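Local coordinates for protein serine-pyruvate aminotransferase (AgxT) (Sulfolobus solfataricus, PDB 3ZRP) that is a pyridoxal 5'-phosphate-dependent class-V aminotransferase that probably moves the amino group of serine or alanine onto pyruvate or glyoxylate, at residues Q55-P60 with L221-W226; S69-L74 with S215-Y220; V290-E295 with G303-V308. One frame throughout, in Å; residues are numbered along the deposited sequence. Where two conformers were deposited one is given.

From the N terminus the chain first runs through strand 55-60; some 160 residues later, 221-226, at the start of helix 223-234, packs on it and closes interaction 1. Within that long loop, residues 69-74, just past helix 63-69, meet 215-220 in interaction 2, so the second contact nests in the first. The two touch through bonds from R224 to S72 and from W226 to Y220, and both border the second subunit. Interaction 3 follows in series, its centre about 37 Å from those of the other two and beyond the centre of the chain, where strand 301-305 comes back to 290-295 and closes a short local loop at the small antiparallel sheet.

Interaction 1. Residues Q55-P60 with L221-W226; sequences QPLIIP and LDLRNW
With CG placed opposite its own carbonyl carbon (chi1 -69°), W226 holds its indole against strand 55-60, where I59 has CG1 wedged between backbone N and carbonyl carbon (chi1 62°) and CG2 directed at the ring. I59 CG2 lies over the five-membered ring, 3.8 Å from W226 CG. P60 covers the six-membered ring on the same face, its CD 3.4 Å from W226 CZ2. Both are CH-pi contacts displaced toward the rim. L57 extends the apolar seam: its CD2 meets L223 CD2 and W226 CB, both at 4.2 Å, while L223 CD2 meets I59 CG2 at 4.1 Å. In this class-V aminotransferase the strand is one of the two outermost, within the chain, of the large mixed sheet, and the first turn of helix 223-234 packs on it. D222 is the N-cap of that helix. Its OD1 accepts from R224 N at 2.9 Å and, across the opposite face of the carboxylate, from R224 NH1 at 3.0 Å, a salt bridge. W226 NE1 also donates to Y220 O, and F241 meets the ring edge-to-face, both of which would limit its rotation; the W226 side chain stands about 7 Å from a bound PLP.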
ATOM      1  N   GLN A  55      -6.934  19.025  -7.279  1.00 31.58           N
ATOM      2  CA  GLN A  55      -5.862  18.088  -7.588  1.00 29.18           C
ATOM      3  C   GLN A  55      -6.106  16.699  -6.963  1.00 30.64           C
ATOM      4  O   GLN A  55      -6.106  16.566  -5.741  1.00 25.67           O
ATOM      5  CB  GLN A  55      -4.518  18.638  -7.100  1.00 32.45           C
ATOM      6  CG  GLN A  55      -3.330  17.687  -7.300  1.00 35.41           C
ATOM      7  CD  GLN A  55      -3.045  17.412  -8.767  1.00 36.83           C
ATOM      8  OE1 GLN A  55      -2.592  18.287  -9.485  1.00 43.72           O
ATOM      9  NE2 GLN A  55      -3.292  16.183  -9.205  1.00 36.34           N
ATOM     10  N   PRO A  56      -6.307  15.671  -7.804  1.00 29.26           N
ATOM     11  CA  PRO A  56      -6.424  14.301  -7.252  1.00 27.30           C
ATOM     12  C   PRO A  56      -5.049  13.680  -6.962  1.00 24.10           C
ATOM     13  O   PRO A  56      -4.068  13.970  -7.651  1.00 27.20           O
ATOM     14  CB  PRO A  56      -7.129  13.539  -8.372  1.00 24.61           C
ATOM     15  CG  PRO A  56      -6.638  14.279  -9.651  1.00 31.28           C
ATOM     16  CD  PRO A  56      -6.587  15.715  -9.252  1.00 27.41           C
ATOM     17  N   LEU A  57      -4.971  12.821  -5.932  1.00 26.23           N
ATOM     18  CA  LEU A  57      -3.780  12.001  -5.711  1.00 24.24           C
ATOM     19  C   LEU A  57      -4.218  10.587  -5.319  1.00 26.21           C
ATOM     20  O   LEU A  57      -5.212  10.407  -4.597  1.00 23.33           O
ATOM     21  CB  LEU A  57      -2.871  12.563  -4.601  1.00 27.17           C
ATOM     22  CG  LEU A  57      -2.214  13.940  -4.770  1.00 24.82           C
ATOM     23  CD1 LEU A  57      -3.040  14.994  -4.058  1.00 28.20           C
ATOM     24  CD2 LEU A  57      -0.764  13.989  -4.303  1.00 24.68           C
ATOM     25  N   ILE A  58      -3.487   9.599  -5.815  1.00 23.19           N
ATOM     26  CA  ILE A  58      -3.731   8.207  -5.472  1.00 26.39           C
ATOM     27  C   ILE A  58      -2.441   7.687  -4.822  1.00 29.25           C
ATOM     28  O   ILE A  58      -1.366   7.774  -5.401  1.00 28.54           O
ATOM     29  CB  ILE A  58      -4.159   7.425  -6.727  1.00 27.45           C
ATOM     30  CG1 ILE A  58      -5.517   7.964  -7.220  1.00 25.18           C
ATOM     31  CG2 ILE A  58      -4.183   5.909  -6.477  1.00 29.36           C
ATOM     32  CD1 ILE A  58      -5.919   7.452  -8.631  1.00 28.22           C
ATOM     33  N   ILE A  59      -2.534   7.194  -3.588  1.00 22.72           N
ATOM     34  CA  ILE A  59      -1.310   6.811  -2.849  1.00 22.42           C
ATOM     35  C   ILE A  59      -1.475   5.387  -2.363  1.00 22.95           C
ATOM     36  O   ILE A  59      -2.596   4.893  -2.324  1.00 22.81           O
ATOM     37  CB  ILE A  59      -1.002   7.780  -1.663  1.00 19.98           C
ATOM     38  CG1 ILE A  59      -2.137   7.765  -0.619  1.00 19.58           C
ATOM     39  CG2 ILE A  59      -0.817   9.263  -2.183  1.00 23.02           C
ATOM     40  CD1 ILE A  59      -1.789   8.487   0.725  1.00 22.78           C
ATOM     41  N   PRO A  60      -0.349   4.708  -2.022  1.00 20.17           N
ATOM     42  CA  PRO A  60      -0.538   3.364  -1.453  1.00 22.71           C
ATOM     43  C   PRO A  60      -1.182   3.363  -0.079  1.00 20.24           C
ATOM     44  O   PRO A  60      -1.052   4.322   0.687  1.00 18.88           O
ATOM     45  CB  PRO A  60       0.898   2.801  -1.366  1.00 21.44           C
ATOM     46  CG  PRO A  60       1.724   3.710  -2.280  1.00 23.23           C
ATOM     47  CD  PRO A  60       1.071   5.056  -2.128  1.00 19.54           C
ATOM     48  N   LEU A 221       4.352   9.318   3.346  1.00 22.38           N
ATOM     49  CA  LEU A 221       3.008   9.912   3.341  1.00 22.28           C
ATOM     50  C   LEU A 221       3.003  11.414   3.176  1.00 23.48           C
ATOM     51  O   LEU A 221       1.965  12.051   3.382  1.00 23.18           O
ATOM     52  CB  LEU A 221       2.187   9.527   4.582  1.00 20.10           C
ATOM     53  CG  LEU A 221       2.017   8.011   4.782  1.00 22.75           C
ATOM     54  CD1 LEU A 221       1.206   7.702   6.049  1.00 25.54           C
ATOM     55  CD2 LEU A 221       1.398   7.331   3.582  1.00 21.53           C
ATOM     56  N   ASP A 222       4.148  11.988   2.826  1.00 23.16           N
ATOM     57  CA  ASP A 222       4.146  13.408   2.448  1.00 22.60           C
ATOM     58  C   ASP A 222       3.617  13.490   1.020  1.00 22.90           C
ATOM     59  O   ASP A 222       4.223  12.930   0.093  1.00 24.69           O
ATOM     60  CB  ASP A 222       5.550  14.004   2.585  1.00 24.24           C
ATOM     61  CG  ASP A 222       5.618  15.491   2.207  1.00 29.13           C
ATOM     62  OD1 ASP A 222       4.604  16.079   1.758  1.00 24.85           O
ATOM     63  OD2 ASP A 222       6.721  16.055   2.346  1.00 29.38           O
ATOM     64  N   LEU A 223       2.452  14.131   0.866  1.00 23.23           N
ATOM     65  CA  LEU A 223       1.801  14.304  -0.415  1.00 26.71           C
ATOM     66  C   LEU A 223       2.682  15.045  -1.445  1.00 27.75           C
ATOM     67  O   LEU A 223       2.532  14.811  -2.651  1.00 23.29           O
ATOM     68  CB  LEU A 223       0.439  14.999  -0.255  1.00 26.04           C
ATOM     69  CG  LEU A 223      -0.634  14.205   0.518  1.00 24.74           C
ATOM     70  CD1 LEU A 223      -1.879  15.079   0.767  1.00 24.39           C
ATOM     71  CD2 LEU A 223      -0.977  12.872  -0.221  1.00 24.85           C
ATOM     72  N   ARG A 224       3.629  15.858  -0.963  1.00 24.79           N
ATOM     73  CA  ARG A 224       4.647  16.464  -1.845  1.00 26.72           C
ATOM     74  C   ARG A 224       5.444  15.445  -2.656  1.00 28.47           C
ATOM     75  O   ARG A 224       5.833  15.718  -3.782  1.00 24.26           O
ATOM     76  CB  ARG A 224       5.599  17.387  -1.074  1.00 26.57           C
ATOM     77  CG  ARG A 224       4.923  18.574  -0.434  1.00 26.15           C
ATOM     78  CD  ARG A 224       5.828  19.275   0.581  1.00 28.38           C
ATOM     79  NE  ARG A 224       5.080  20.328   1.265  1.00 26.47           N
ATOM     80  CZ  ARG A 224       4.144  20.114   2.178  1.00 28.77           C
ATOM     81  NH1 ARG A 224       3.840  18.866   2.567  1.00 26.64           N
ATOM     82  NH2 ARG A 224       3.521  21.142   2.725  1.00 25.83           N
ATOM     83  N   ASN A 225       5.717  14.271  -2.082  1.00 23.69           N
ATOM     84  CA  ASN A 225       6.478  13.266  -2.781  1.00 24.83           C
ATOM     85  C   ASN A 225       5.689  12.547  -3.875  1.00 24.83           C
ATOM     86  O   ASN A 225       6.279  12.055  -4.834  1.00 25.05           O
ATOM     87  CB  ASN A 225       7.088  12.265  -1.771  1.00 24.77           C
ATOM     88  CG  ASN A 225       8.166  12.897  -0.943  1.00 28.62           C
ATOM     89  OD1 ASN A 225       8.913  13.733  -1.437  1.00 29.26           O
ATOM     90  ND2 ASN A 225       8.258  12.520   0.326  1.00 24.70           N
ATOM     91  N   TRP A 226       4.364  12.497  -3.748  1.00 23.08           N
ATOM     92  CA  TRP A 226       3.533  11.801  -4.733  1.00 23.52           C
ATOM     93  C   TRP A 226       3.054  12.747  -5.837  1.00 25.75           C
ATOM     94  O   TRP A 226       2.728  12.292  -6.930  1.00 28.03           O
ATOM     95  CB  TRP A 226       2.311  11.158  -4.092  1.00 24.03           C
ATOM     96  CG  TRP A 226       2.730  10.026  -3.239  1.00 21.39           C
ATOM     97  CD1 TRP A 226       2.874  10.060  -1.874  1.00 24.81           C
ATOM     98  CD2 TRP A 226       3.189   8.728  -3.664  1.00 21.56           C
ATOM     99  NE1 TRP A 226       3.346   8.848  -1.438  1.00 19.95           N
ATOM    100  CE2 TRP A 226       3.532   8.012  -2.503  1.00 20.40           C
ATOM    101  CE3 TRP A 226       3.302   8.092  -4.906  1.00 23.34           C
ATOM    102  CZ2 TRP A 226       4.002   6.671  -2.533  1.00 20.89           C
ATOM    103  CZ3 TRP A 226       3.763   6.777  -4.957  1.00 26.04           C
ATOM    104  CH2 TRP A 226       4.106   6.068  -3.761  1.00 22.15           C
TER

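Interaction 2. Residues S69-L74 with S215-Y220; sequences SVTSLL and SIAGYY
I216 and L74 meet first through their backbones: I216 N donates to L74 O at 3.0 Å, bent to 143° at the hydrogen. The side chain of I216 then shows how an aliphatic branch can cover two carbonyl oxygens. Its CB stays 4.1 Å from L74 O, and CG2 lies beside the same oxygen. CG1, held between the backbone N and the carbonyl carbon (chi1 64°), turns toward the 3-10 turn and comes 3.5 Å from T71 O. CD1, at the tip, ends against L74 CB at 3.7 Å, a purely apolar contact. Next to it S215 packs closely, its CB 3.2 Å from S72 O. S215 OG accepts from A217 N at 3.0 Å, an ST turn that folds the loop so that A217 CB faces the other segment, 3.9 Å from S72 OG. That hydroxyl donates to S69 O, capturing a carbonyl that S72 N also uses, and it accepts from L223 N. A water gives a second link, donating to T71 OG1 and accepting from G218 N, while T71 OG1 is also bonded to E68 O of its own chain. Two loops are thus joined, the one after helix 63-69 and the one after helix 204-212. L73 packs on helix 204-212, L74 on helix 87-96 and strand 128-134, and E68 and R98 of the second subunit bind the backbone of 217-220 on the dimer side.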
ATOM      1  N   SER A  69      -1.820  11.193   5.624  1.00 22.09           N
ATOM      2  CA  SER A  69      -1.198  12.080   4.641  1.00 20.23           C
ATOM      3  C   SER A  69      -1.656  13.559   4.763  1.00 21.73           C
ATOM      4  O   SER A  69      -0.992  14.448   4.250  1.00 22.05           O
ATOM      5  CB  SER A  69      -1.366  11.549   3.220  1.00 19.38           C
ATOM      6  OG  SER A  69      -2.626  11.909   2.640  1.00 21.62           O
ATOM      7  N   VAL A  70      -2.784  13.805   5.434  1.00 22.63           N
ATOM      8  CA  VAL A  70      -3.264  15.181   5.715  1.00 20.77           C
ATOM      9  C   VAL A  70      -2.265  15.954   6.596  1.00 24.62           C
ATOM     10  O   VAL A  70      -2.191  17.180   6.541  1.00 23.78           O
ATOM     11  CB  VAL A  70      -4.708  15.173   6.285  1.00 24.74           C
ATOM     12  CG1 VAL A  70      -5.121  16.565   6.773  1.00 26.39           C
ATOM     13  CG2 VAL A  70      -5.710  14.613   5.241  1.00 27.09           C
ATOM     14  N   THR A  71      -1.421  15.241   7.346  1.00 21.39           N
ATOM     15  CA  THR A  71      -0.290  15.893   8.062  1.00 23.51           C
ATOM     16  C   THR A  71       0.647  16.715   7.138  1.00 24.54           C
ATOM     17  O   THR A  71       1.413  17.573   7.632  1.00 24.09           O
ATOM     18  CB  THR A  71       0.520  14.886   8.903  1.00 23.58           C
ATOM     19  OG1 THR A  71       1.051  13.857   8.050  1.00 21.31           O
ATOM     20  CG2 THR A  71      -0.385  14.297   9.985  1.00 22.54           C
ATOM     21  N   SER A  72       0.567  16.451   5.820  1.00 23.76           N
ATOM     22  CA  SER A  72       1.299  17.177   4.776  1.00 26.08           C
ATOM     23  C   SER A  72       0.896  18.654   4.744  1.00 27.25           C
ATOM     24  O   SER A  72       1.615  19.497   4.160  1.00 27.51           O
ATOM     25  CB  SER A  72       1.011  16.568   3.391  1.00 24.71           C
ATOM     26  OG  SER A  72       1.452  15.199   3.285  1.00 24.55           O
ATOM     27  N   LEU A  73      -0.259  18.959   5.338  1.00 26.19           N
ATOM     28  CA  LEU A  73      -0.809  20.330   5.333  1.00 25.47           C
ATOM     29  C   LEU A  73      -0.638  21.052   6.672  1.00 28.63           C
ATOM     30  O   LEU A  73      -1.177  22.162   6.875  1.00 28.84           O
ATOM     31  CB  LEU A  73      -2.294  20.288   4.927  1.00 25.91           C
ATOM     32  CG  LEU A  73      -2.580  19.691   3.536  1.00 28.15           C
ATOM     33  CD1 LEU A  73      -4.079  19.637   3.295  1.00 27.76           C
ATOM     34  CD2 LEU A  73      -1.877  20.452   2.390  1.00 26.12           C
ATOM     35  N   LEU A  74       0.106  20.423   7.586  1.00 26.90           N
ATOM     36  CA  LEU A  74       0.185  20.881   8.973  1.00 26.29           C
ATOM     37  C   LEU A  74       1.586  21.292   9.407  1.00 25.40           C
ATOM     38  O   LEU A  74       2.603  20.858   8.842  1.00 24.46           O
ATOM     39  CB  LEU A  74      -0.386  19.827   9.936  1.00 26.70           C
ATOM     40  CG  LEU A  74      -1.884  19.485   9.752  1.00 26.55           C
ATOM     41  CD1 LEU A  74      -2.296  18.360  10.667  1.00 25.83           C
ATOM     42  CD2 LEU A  74      -2.771  20.714   9.979  1.00 27.48           C
ATOM     43  N   SER A 215       6.293  20.944   6.186  1.00 25.82           N
ATOM     44  CA  SER A 215       5.215  20.355   6.957  1.00 21.42           C
ATOM     45  C   SER A 215       5.769  19.369   7.969  1.00 21.27           C
ATOM     46  O   SER A 215       6.958  19.110   7.972  1.00 23.02           O
ATOM     47  CB  SER A 215       4.224  19.602   6.051  1.00 23.78           C
ATOM     48  OG  SER A 215       4.716  18.289   5.757  1.00 23.31           O
ATOM     49  N   ILE A 216       4.881  18.834   8.795  1.00 21.49           N
ATOM     50  CA  ILE A 216       5.282  17.829   9.789  1.00 22.83           C
ATOM     51  C   ILE A 216       5.175  16.400   9.253  1.00 24.25           C
ATOM     52  O   ILE A 216       5.354  15.432  10.031  1.00 21.71           O
ATOM     53  CB  ILE A 216       4.438  17.952  11.084  1.00 23.79           C
ATOM     54  CG1 ILE A 216       2.941  17.649  10.812  1.00 22.47           C
ATOM     55  CG2 ILE A 216       4.658  19.356  11.719  1.00 24.50           C
ATOM     56  CD1 ILE A 216       2.014  17.969  11.995  1.00 23.61           C
ATOM     57  N   ALA A 217       4.880  16.236   7.967  1.00 22.57           N
ATOM     58  CA  ALA A 217       4.739  14.870   7.398  1.00 25.39           C
ATOM     59  C   ALA A 217       6.037  14.053   7.500  1.00 25.18           C
ATOM     60  O   ALA A 217       7.145  14.601   7.585  1.00 22.96           O
ATOM     61  CB  ALA A 217       4.254  14.931   5.945  1.00 29.94           C
ATOM     62  N   GLY A 218       5.876  12.734   7.512  1.00 23.13           N
ATOM     63  CA  GLY A 218       6.984  11.827   7.275  1.00 24.44           C
ATOM     64  C   GLY A 218       7.439  11.859   5.827  1.00 25.01           C
ATOM     65  O   GLY A 218       7.329  12.868   5.118  1.00 25.67           O
ATOM     66  N   TYR A 219       7.980  10.746   5.387  1.00 24.81           N
ATOM     67  CA  TYR A 219       8.482  10.628   4.038  1.00 21.40           C
ATOM     68  C   TYR A 219       7.459   9.969   3.099  1.00 22.47           C
ATOM     69  O   TYR A 219       6.980  10.608   2.169  1.00 22.33           O
ATOM     70  CB  TYR A 219       9.776   9.832   4.052  1.00 23.96           C
ATOM     71  CG  TYR A 219      10.575   9.904   2.764  1.00 24.72           C
ATOM     72  CD1 TYR A 219      11.233  11.081   2.391  1.00 23.08           C
ATOM     73  CD2 TYR A 219      10.645   8.798   1.911  1.00 25.52           C
ATOM     74  CE1 TYR A 219      11.973  11.141   1.207  1.00 27.92           C
ATOM     75  CE2 TYR A 219      11.390   8.840   0.736  1.00 26.85           C
ATOM     76  CZ  TYR A 219      12.047  10.012   0.393  1.00 27.17           C
ATOM     77  OH  TYR A 219      12.770  10.040  -0.761  1.00 35.85           O
ATOM     78  N   TYR A 220       7.140   8.690   3.316  1.00 19.56           N
ATOM     79  CA  TYR A 220       6.185   7.972   2.468  1.00 21.19           C
ATOM     80  C   TYR A 220       4.822   8.650   2.301  1.00 22.21           C
ATOM     81  O   TYR A 220       4.220   8.553   1.218  1.00 21.87           O
ATOM     82  CB  TYR A 220       5.935   6.561   3.011  1.00 20.59           C
ATOM     83  CG  TYR A 220       5.533   5.554   1.957  1.00 19.09           C
ATOM     84  CD1 TYR A 220       6.415   5.167   0.960  1.00 18.63           C
ATOM     85  CD2 TYR A 220       4.270   4.944   2.008  1.00 20.12           C
ATOM     86  CE1 TYR A 220       6.037   4.196  -0.010  1.00 18.37           C
ATOM     87  CE2 TYR A 220       3.893   3.981   1.066  1.00 20.35           C
ATOM     88  CZ  TYR A 220       4.782   3.622   0.069  1.00 20.84           C
ATOM     89  OH  TYR A 220       4.382   2.677  -0.838  1.00 22.40           O
TER
HETATM   90  O   HOH W   1       3.136  11.661   7.791  1.00 26.94           O

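Interaction 3. Residues V290-E295 with G303-V308; sequences VARRPE and GVILKV
Strand 301-305 is an outermost strand of the small three-stranded antiparallel sheet in the C-terminal part of this aminotransferase, and interaction 3 sets V290, from the loop that leads into it, beside G303 and I305. V290 N donates to G303 O at 2.9 Å. A water continues the pairing by accepting from both A291 N and G303 N. V290 CG2 lies across the backbone of the glycine, which has no side chain there, and presses on I305 CG1 at 3.7 Å, the two side chains crossing at about a right angle. R292 starts by pointing away, but its chain bends at chi2 and chi3 (-73° and 76°) and folds back. R292 NE then donates to V290 O at 2.8 Å, NH2 adds a weak bond to the same oxygen, and R292 NH2 rests 3.6 Å from I305 CD1. A leucine in place of R292 would probably leave V290 O without its side-chain donors and E288 without one of its charged mates. E288 carries a carboxylate that forms salt bridges with R292 and with K307, and it binds calcium in a crystal structure of this protein, though no ion is bound to this chain. The guanidinium charge is likely to be partly offset by E288, which it shares with K307, even where NH2 rests on the CD1 methyl of I305.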
ATOM      1  N   VAL A 290     -29.224   1.100  14.611  1.00 35.70           N
ATOM      2  CA  VAL A 290     -28.257   1.722  15.536  1.00 32.46           C
ATOM      3  C   VAL A 290     -28.282   3.260  15.440  1.00 32.81           C
ATOM      4  O   VAL A 290     -28.374   3.944  16.470  1.00 38.55           O
ATOM      5  CB  VAL A 290     -26.822   1.190  15.315  1.00 28.27           C
ATOM      6  CG1 VAL A 290     -25.787   2.068  16.034  1.00 27.63           C
ATOM      7  CG2 VAL A 290     -26.724  -0.226  15.824  1.00 28.67           C
ATOM      8  N   ALA A 291     -28.205   3.796  14.222  1.00 33.26           N
ATOM      9  CA  ALA A 291     -28.276   5.232  14.009  1.00 33.27           C
ATOM     10  C   ALA A 291     -29.492   5.815  14.726  1.00 41.41           C
ATOM     11  O   ALA A 291     -30.624   5.392  14.473  1.00 39.81           O
ATOM     12  CB  ALA A 291     -28.335   5.567  12.528  1.00 32.84           C
ATOM     13  N   ARG A 292     -29.251   6.790  15.601  1.00 36.77           N
ATOM     14  CA  ARG A 292     -30.308   7.371  16.434  1.00 37.22           C
ATOM     15  C   ARG A 292     -31.260   8.269  15.676  1.00 37.59           C
ATOM     16  O   ARG A 292     -32.448   8.325  15.981  1.00 45.18           O
ATOM     17  CB  ARG A 292     -29.714   8.134  17.627  1.00 34.56           C
ATOM     18  CG  ARG A 292     -28.751   7.340  18.494  1.00 37.86           C
ATOM     19  CD  ARG A 292     -29.429   6.274  19.377  1.00 46.97           C
ATOM     20  NE  ARG A 292     -29.826   5.095  18.607  1.00 45.10           N
ATOM     21  CZ  ARG A 292     -30.697   4.174  19.015  1.00 48.88           C
ATOM     22  NH1 ARG A 292     -31.287   4.272  20.207  1.00 45.00           N
ATOM     23  NH2 ARG A 292     -30.982   3.146  18.223  1.00 40.87           N
ATOM     24  N   ARG A 293     -30.736   8.981  14.697  1.00 41.92           N
ATOM     25  CA  ARG A 293     -31.480  10.007  13.990  1.00 40.74           C
ATOM     26  C   ARG A 293     -31.678   9.642  12.508  1.00 41.82           C
ATOM     27  O   ARG A 293     -30.702   9.556  11.748  1.00 36.33           O
ATOM     28  CB  ARG A 293     -30.726  11.332  14.110  1.00 47.99           C
ATOM     29  CG  ARG A 293     -30.563  11.861  15.513  1.00 54.16           C
ATOM     30  CD  ARG A 293     -31.697  12.786  15.877  1.00 62.32           C
ATOM     31  NE  ARG A 293     -31.494  13.360  17.202  1.00 70.66           N
ATOM     32  CZ  ARG A 293     -31.593  14.653  17.492  1.00 68.64           C
ATOM     33  NH1 ARG A 293     -31.917  15.537  16.555  1.00 63.49           N
ATOM     34  NH2 ARG A 293     -31.378  15.058  18.733  1.00 67.60           N
ATOM     35  N   PRO A 294     -32.950   9.454  12.081  1.00 42.27           N
ATOM     36  CA  PRO A 294     -33.281   8.957  10.735  1.00 36.46           C
ATOM     37  C   PRO A 294     -32.719   9.759   9.571  1.00 35.41           C
ATOM     38  O   PRO A 294     -32.405   9.185   8.525  1.00 36.25           O
ATOM     39  CB  PRO A 294     -34.824   9.003  10.709  1.00 38.21           C
ATOM     40  CG  PRO A 294     -35.210   8.862  12.125  1.00 37.98           C
ATOM     41  CD  PRO A 294     -34.172   9.653  12.890  1.00 37.18           C
ATOM     42  N   GLU A 295     -32.594  11.069   9.743  1.00 30.96           N
ATOM     43  CA  GLU A 295     -32.004  11.933   8.719  0.60 29.00           C
ATOM     44  C   GLU A 295     -30.526  11.583   8.454  1.00 28.05           C
ATOM     45  O   GLU A 295     -29.967  11.970   7.443  1.00 27.09           O
ATOM     46  CB  GLU A 295     -32.143  13.414   9.111  0.60 31.24           C
ATOM     47  CG  GLU A 295     -31.284  13.868  10.301  0.60 26.64           C
ATOM     48  CD  GLU A 295     -31.950  13.732  11.652  0.60 32.60           C
ATOM     49  OE1 GLU A 295     -32.967  13.000  11.781  0.60 29.79           O
ATOM     50  OE2 GLU A 295     -31.431  14.357  12.623  0.60 33.07           O
ATOM     51  N   GLY A 303     -26.633  -0.393  10.957  1.00 28.53           N
ATOM     52  CA  GLY A 303     -26.388  -1.216  12.145  1.00 20.71           C
ATOM     53  C   GLY A 303     -27.720  -1.766  12.635  1.00 29.34           C
ATOM     54  O   GLY A 303     -28.739  -1.038  12.656  1.00 29.34           O
ATOM     55  N   VAL A 304     -27.724  -3.042  13.029  1.00 28.61           N
ATOM     56  CA  VAL A 304     -28.968  -3.753  13.335  1.00 30.19           C
ATOM     57  C   VAL A 304     -28.869  -4.241  14.766  1.00 31.96           C
ATOM     58  O   VAL A 304     -28.090  -5.130  15.063  1.00 34.64           O
ATOM     59  CB  VAL A 304     -29.237  -4.945  12.343  1.00 31.62           C
ATOM     60  CG1 VAL A 304     -30.583  -5.601  12.612  1.00 32.01           C
ATOM     61  CG2 VAL A 304     -29.186  -4.472  10.862  1.00 32.03           C
ATOM     62  N   ILE A 305     -29.638  -3.611  15.658  1.00 34.36           N
ATOM     63  CA  ILE A 305     -29.632  -3.978  17.070  1.00 35.79           C
ATOM     64  C   ILE A 305     -30.335  -5.333  17.287  1.00 36.86           C
ATOM     65  O   ILE A 305     -31.423  -5.569  16.746  1.00 36.66           O
ATOM     66  CB  ILE A 305     -30.270  -2.871  17.957  1.00 34.38           C
ATOM     67  CG1 ILE A 305     -29.406  -1.595  17.919  1.00 34.39           C
ATOM     68  CG2 ILE A 305     -30.405  -3.348  19.410  1.00 34.14           C
ATOM     69  CD1 ILE A 305     -30.166  -0.315  18.214  1.00 35.62           C
ATOM     70  N   LEU A 306     -29.675  -6.201  18.048  1.00 37.17           N
ATOM     71  CA  LEU A 306     -30.222  -7.489  18.486  1.00 41.99           C
ATOM     72  C   LEU A 306     -30.535  -7.476  19.981  1.00 43.62           C
ATOM     73  O   LEU A 306     -29.645  -7.276  20.813  1.00 47.42           O
ATOM     74  CB  LEU A 306     -29.246  -8.629  18.177  1.00 37.34           C
ATOM     75  CG  LEU A 306     -29.043  -8.952  16.693  1.00 36.76           C
ATOM     76  CD1 LEU A 306     -27.915  -9.952  16.508  1.00 41.18           C
ATOM     77  CD2 LEU A 306     -30.337  -9.452  16.056  1.00 39.99           C
ATOM     78  N   LYS A 307     -31.804  -7.715  20.311  1.00 44.06           N
ATOM     79  CA  LYS A 307     -32.287  -7.675  21.693  1.00 43.50           C
ATOM     80  C   LYS A 307     -32.053  -8.985  22.445  1.00 42.83           C
ATOM     81  O   LYS A 307     -31.902  -8.985  23.665  1.00 47.79           O
ATOM     82  CB  LYS A 307     -33.777  -7.304  21.714  1.00 49.82           C
ATOM     83  CG  LYS A 307     -34.089  -5.935  21.103  1.00 49.80           C
ATOM     84  CD  LYS A 307     -33.909  -4.823  22.132  1.00 59.63           C
ATOM     85  CE  LYS A 307     -33.409  -3.522  21.505  1.00 62.07           C
ATOM     86  NZ  LYS A 307     -34.196  -3.054  20.330  1.00 50.80           N
ATOM     87  N   VAL A 308     -32.027 -10.099  21.718  1.00 40.08           N
ATOM     88  CA  VAL A 308     -31.880 -11.414  22.335  1.00 38.69           C
ATOM     89  C   VAL A 308     -30.712 -12.209  21.761  1.00 41.78           C
ATOM     90  O   VAL A 308     -29.837 -12.657  22.506  1.00 40.69           O
ATOM     91  CB  VAL A 308     -33.220 -12.239  22.233  1.00 39.91           C
ATOM     92  CG1 VAL A 308     -33.028 -13.649  22.755  1.00 39.61           C
ATOM     93  CG2 VAL A 308     -34.339 -11.542  22.999  1.00 39.03           C
TER
HETATM   94  O   HOH W   2     -27.227   2.250  11.682  1.00 32.43           O